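Local coordinates for beta-mannosidase (Trichoderma harzianum, PDB 4CVU), which probably releases terminal beta-linked mannose from the non-reducing ends of oligosaccharides, as a fungal family 2 glycoside hydrolase, at residues A680-R692 against V732-F745. Residues are numbered along the deposited sequence; the frame is centred on the assembly and turned at random.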
# COMPACT_ATOMS: atom_id res chain seq x y z
N ALA A 680 21.51 -12.32 13.58
CA ALA A 680 22.75 -11.61 13.94
C ALA A 680 23.64 -12.47 14.84
O ALA A 680 24.84 -12.59 14.63
CB ALA A 680 22.41 -10.36 14.66
N ASP A 681 23.03 -13.02 15.87
CA ASP A 681 23.77 -13.76 16.89
C ASP A 681 24.36 -15.03 16.28
O ASP A 681 25.46 -15.44 16.64
CB ASP A 681 22.85 -14.05 18.09
CG ASP A 681 22.79 -12.88 19.10
OD1 ASP A 681 23.66 -11.99 19.04
OD2 ASP A 681 21.85 -12.84 19.96
N MET A 682 23.59 -15.71 15.43
CA MET A 682 24.12 -16.89 14.72
C MET A 682 25.29 -16.54 13.79
O MET A 682 26.28 -17.25 13.78
CB MET A 682 23.04 -17.67 13.99
CG MET A 682 23.49 -19.09 13.61
SD MET A 682 22.34 -19.97 12.53
CE MET A 682 22.45 -18.89 11.11
N TYR A 683 25.22 -15.43 13.04
CA TYR A 683 26.31 -15.08 12.15
C TYR A 683 27.57 -14.75 12.96
O TYR A 683 28.67 -15.22 12.63
CB TYR A 683 25.94 -13.90 11.21
CG TYR A 683 25.04 -14.26 10.05
CD1 TYR A 683 23.89 -15.01 10.27
CD2 TYR A 683 25.26 -13.78 8.78
CE1 TYR A 683 23.03 -15.32 9.23
CE2 TYR A 683 24.39 -14.07 7.74
CZ TYR A 683 23.28 -14.83 8.00
OH TYR A 683 22.41 -15.16 7.00
N LYS A 684 27.38 -13.99 14.05
CA LYS A 684 28.46 -13.67 15.00
C LYS A 684 29.12 -14.94 15.47
O LYS A 684 30.35 -15.07 15.48
CB LYS A 684 27.89 -12.93 16.18
CG LYS A 684 28.87 -12.58 17.27
CD LYS A 684 28.13 -12.28 18.58
CE LYS A 684 29.04 -11.94 19.70
NZ LYS A 684 28.27 -11.66 20.96
N SER A 685 28.28 -15.87 15.89
CA SER A 685 28.76 -17.16 16.35
C SER A 685 29.61 -17.91 15.29
O SER A 685 30.63 -18.59 15.61
CB SER A 685 27.60 -18.03 16.81
OG SER A 685 28.07 -19.27 17.35
N GLU A 686 29.20 -17.81 14.02
CA GLU A 686 29.97 -18.44 12.97
C GLU A 686 31.20 -17.63 12.64
O GLU A 686 32.28 -18.18 12.52
CB GLU A 686 29.13 -18.72 11.72
CG GLU A 686 28.13 -19.84 11.92
CD GLU A 686 27.44 -20.28 10.66
OE1 GLU A 686 28.09 -20.48 9.64
OE2 GLU A 686 26.23 -20.49 10.71
N ILE A 687 31.07 -16.31 12.46
CA ILE A 687 32.22 -15.53 12.08
C ILE A 687 33.40 -15.61 13.06
O ILE A 687 34.55 -15.67 12.64
CB ILE A 687 31.87 -14.04 11.92
CG1 ILE A 687 30.95 -13.86 10.70
CG2 ILE A 687 33.18 -13.28 11.74
CD1 ILE A 687 30.33 -12.48 10.55
N GLN A 688 33.12 -15.54 14.36
CA GLN A 688 34.19 -15.60 15.35
C GLN A 688 34.85 -16.99 15.33
O GLN A 688 36.04 -17.11 15.55
CB GLN A 688 33.66 -15.28 16.75
CG GLN A 688 32.69 -16.28 17.35
CD GLN A 688 32.23 -15.90 18.75
OE1 GLN A 688 31.98 -14.72 19.06
NE2 GLN A 688 32.11 -16.90 19.62
N PHE A 689 34.08 -18.02 15.03
CA PHE A 689 34.64 -19.39 14.90
C PHE A 689 35.52 -19.54 13.64
O PHE A 689 36.60 -20.12 13.69
CB PHE A 689 33.49 -20.40 14.89
CG PHE A 689 33.88 -21.77 14.45
CD1 PHE A 689 34.32 -22.70 15.35
CD2 PHE A 689 33.80 -22.11 13.11
CE1 PHE A 689 34.68 -23.95 14.94
CE2 PHE A 689 34.18 -23.37 12.68
CZ PHE A 689 34.62 -24.29 13.60
N TYR A 690 35.07 -18.98 12.52
CA TYR A 690 35.88 -18.97 11.30
C TYR A 690 37.19 -18.19 11.50
O TYR A 690 38.27 -18.65 11.11
CB TYR A 690 35.11 -18.41 10.09
CG TYR A 690 33.89 -19.21 9.69
CD1 TYR A 690 33.91 -20.61 9.68
CD2 TYR A 690 32.68 -18.55 9.37
CE1 TYR A 690 32.76 -21.33 9.36
CE2 TYR A 690 31.54 -19.27 9.04
CZ TYR A 690 31.58 -20.65 9.04
OH TYR A 690 30.43 -21.39 8.70
N ARG A 691 37.09 -17.00 12.11
CA ARG A 691 38.26 -16.17 12.32
C ARG A 691 39.31 -16.74 13.25
O ARG A 691 40.47 -16.61 12.97
CB ARG A 691 37.87 -14.84 12.86
CG ARG A 691 37.16 -14.00 11.81
CD ARG A 691 37.08 -12.59 12.32
NE ARG A 691 38.39 -11.93 12.40
CZ ARG A 691 38.54 -10.63 12.69
NH1 ARG A 691 37.46 -9.87 12.92
NH2 ARG A 691 39.75 -10.08 12.71
N ARG A 692 38.88 -17.26 14.38
CA ARG A 692 39.77 -18.03 15.29
C ARG A 692 40.53 -19.16 14.58
O ARG A 692 41.67 -19.53 14.94
CB ARG A 692 38.96 -18.61 16.45
CG ARG A 692 39.80 -19.40 17.45
CD ARG A 692 39.01 -20.05 18.55
NE ARG A 692 38.11 -21.08 18.04
CZ ARG A 692 37.27 -21.79 18.80
NH1 ARG A 692 37.20 -21.60 20.11
NH2 ARG A 692 36.48 -22.69 18.23
N VAL A 732 26.19 -6.16 14.08
CA VAL A 732 26.96 -7.24 14.74
C VAL A 732 28.20 -7.77 13.99
O VAL A 732 29.27 -7.96 14.57
CB VAL A 732 26.04 -8.41 15.10
CG1 VAL A 732 26.81 -9.49 15.85
CG2 VAL A 732 24.90 -7.92 16.00
N SER A 733 28.05 -8.01 12.70
CA SER A 733 29.16 -8.37 11.83
C SER A 733 30.23 -7.26 11.74
O SER A 733 31.42 -7.56 11.70
CB SER A 733 28.61 -8.82 10.48
OG SER A 733 28.01 -7.75 9.74
N ARG A 734 29.82 -5.98 11.72
CA ARG A 734 30.81 -4.88 11.81
C ARG A 734 31.76 -5.06 12.97
O ARG A 734 32.99 -4.91 12.80
CB ARG A 734 30.12 -3.52 11.96
CG ARG A 734 31.04 -2.37 12.39
CD ARG A 734 30.25 -1.18 12.90
NE ARG A 734 29.75 -0.28 11.85
CZ ARG A 734 28.65 0.46 11.94
NH1 ARG A 734 27.84 0.37 12.98
NH2 ARG A 734 28.33 1.30 10.99
N ARG A 735 31.21 -5.35 14.16
CA ARG A 735 32.02 -5.50 15.36
C ARG A 735 32.83 -6.75 15.22
O ARG A 735 34.02 -6.79 15.61
CB ARG A 735 31.18 -5.60 16.64
CG ARG A 735 30.62 -4.27 17.15
CD ARG A 735 30.14 -4.43 18.60
NE ARG A 735 28.99 -5.33 18.72
CZ ARG A 735 27.71 -4.94 18.62
NH1 ARG A 735 27.39 -3.65 18.41
NH2 ARG A 735 26.74 -5.84 18.73
N THR A 736 32.19 -7.78 14.68
CA THR A 736 32.85 -9.08 14.59
C THR A 736 33.88 -9.13 13.43
O THR A 736 34.66 -10.07 13.37
CB THR A 736 31.82 -10.24 14.49
OG1 THR A 736 30.70 -9.95 15.31
CG2 THR A 736 32.43 -11.57 14.94
N TYR A 737 33.83 -8.17 12.52
CA TYR A 737 34.83 -8.02 11.47
C TYR A 737 35.92 -6.94 11.82
O TYR A 737 36.71 -6.52 10.98
CB TYR A 737 34.17 -7.69 10.11
CG TYR A 737 33.54 -8.88 9.35
CD1 TYR A 737 33.92 -10.19 9.58
CD2 TYR A 737 32.63 -8.66 8.33
CE1 TYR A 737 33.40 -11.25 8.84
CE2 TYR A 737 32.10 -9.71 7.58
CZ TYR A 737 32.48 -11.02 7.86
OH TYR A 737 31.96 -12.07 7.14
N GLU A 738 35.93 -6.47 13.06
CA GLU A 738 36.96 -5.53 13.47
C GLU A 738 38.34 -6.22 13.44
O GLU A 738 38.45 -7.45 13.53
CB GLU A 738 36.66 -4.96 14.87
CG GLU A 738 35.55 -3.91 14.88
CD GLU A 738 35.51 -3.12 16.16
OE1 GLU A 738 36.53 -2.50 16.47
OE2 GLU A 738 34.52 -3.13 16.88
N HIS A 739 39.39 -5.41 13.30
CA HIS A 739 40.76 -5.94 13.17
C HIS A 739 41.16 -6.84 14.32
O HIS A 739 41.73 -7.88 14.11
CB HIS A 739 41.77 -4.81 12.98
CG HIS A 739 41.60 -4.06 11.70
ND1 HIS A 739 41.84 -4.63 10.47
CD2 HIS A 739 41.21 -2.79 11.46
CE1 HIS A 739 41.59 -3.74 9.52
NE2 HIS A 739 41.22 -2.61 10.10
N VAL A 740 40.85 -6.43 15.55
CA VAL A 740 41.18 -7.17 16.77
C VAL A 740 39.90 -7.32 17.61
O VAL A 740 39.27 -6.33 17.97
CB VAL A 740 42.26 -6.40 17.58
CG1 VAL A 740 42.79 -7.23 18.73
CG2 VAL A 740 43.41 -5.97 16.68
N ILE A 741 39.50 -8.56 17.87
CA ILE A 741 38.27 -8.88 18.59
C ILE A 741 38.54 -9.86 19.71
O ILE A 741 39.47 -10.67 19.64
CB ILE A 741 37.17 -9.44 17.64
CG1 ILE A 741 37.64 -10.75 16.96
CG2 ILE A 741 36.81 -8.40 16.57
CD1 ILE A 741 36.53 -11.52 16.26
N ALA A 742 37.75 -9.75 20.77
CA ALA A 742 37.67 -10.72 21.86
C ALA A 742 36.35 -11.45 21.72
O ALA A 742 35.30 -10.82 21.63
CB ALA A 742 37.72 -10.00 23.21
N SER A 743 36.40 -12.77 21.72
CA SER A 743 35.26 -13.57 21.34
C SER A 743 34.96 -14.61 22.41
O SER A 743 35.89 -15.25 22.91
CB SER A 743 35.53 -14.27 20.00
OG SER A 743 35.67 -13.35 18.92
N ALA A 744 33.68 -14.77 22.75
CA ALA A 744 33.25 -15.71 23.80
C ALA A 744 32.68 -16.96 23.18
O ALA A 744 31.73 -16.89 22.44
CB ALA A 744 32.20 -15.07 24.70
N PHE A 745 33.27 -18.09 23.53
CA PHE A 745 32.86 -19.41 23.03
C PHE A 745 32.24 -20.18 24.18
O PHE A 745 32.92 -20.45 25.19
CB PHE A 745 34.06 -20.19 22.50
CG PHE A 745 34.60 -19.68 21.19
CD1 PHE A 745 35.50 -18.63 21.16
CD2 PHE A 745 34.23 -20.27 20.01
CE1 PHE A 745 36.00 -18.15 19.95
CE2 PHE A 745 34.72 -19.81 18.79
CZ PHE A 745 35.62 -18.75 18.76
O HOH W 1 27.66 -8.69 20.31
O HOH W 2 31.31 -13.56 21.44
O HOH W 3 33.40 -12.21 18.75
O HOH W 4 37.49 -15.40 17.35
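Gln688, Arg691 and Arg692, on the last turns of helix 664-692, join that helix end to the chain that runs from helix 729-736 into strand 740-747 by side-chain-to-carbonyl hydrogen bonds and a cation-pi stack, in a buried contact between the barrel and the following beta domain. Earlier in both segments the join is apolar: helical segments 680-692 and 732-736 run nearly parallel (17°), with a closest axis approach of 9.5 Å, Ala680 and the CB of Lys684 pack on the two methyls of Val732, and Ile687 lays CG2 and CD1 against Tyr737 CE1.

Beyond Thr736 the helix gives out, and Arg691 reads the turn. Its chain bends at chi3 (68°) to bring the guanidinium edge-on to the backbone, where NH1 reaches Thr736 O at 2.8 Å and Glu738 O at 2.7 Å. NH2 shares Glu738 O and adds a weak bond to His739 O, so one carbonyl is gripped end-on by two nitrogens; Ile741 lies over a face of the group. With Arg691 replaced by an alanine, the carbonyls of Thr736 and Glu738 would probably lose these donors and the exit from the helix would be less firmly fixed.

In chain order this turn is the link where a catalytic (beta/alpha)8 barrel, expected of family 2 enzymes, passes into the first strand of an antiparallel, immunoglobulin-like sheet, in which 740-747 pairs with 752-759.

On that strand Phe745 is sandwiched. The Arg692 guanidinium lies flat on one face, planes 6° apart and CZ 3.6 Å from the ring centroid, a cation-pi stack; Gln688 NE2 sits over the opposite face. The same NE2 donates to Ala744 O (2.8 Å), approaching from above the carbonyl plane, while OE1 accepts from two waters, one bound to Ala744 N and the other to Ser743 OG.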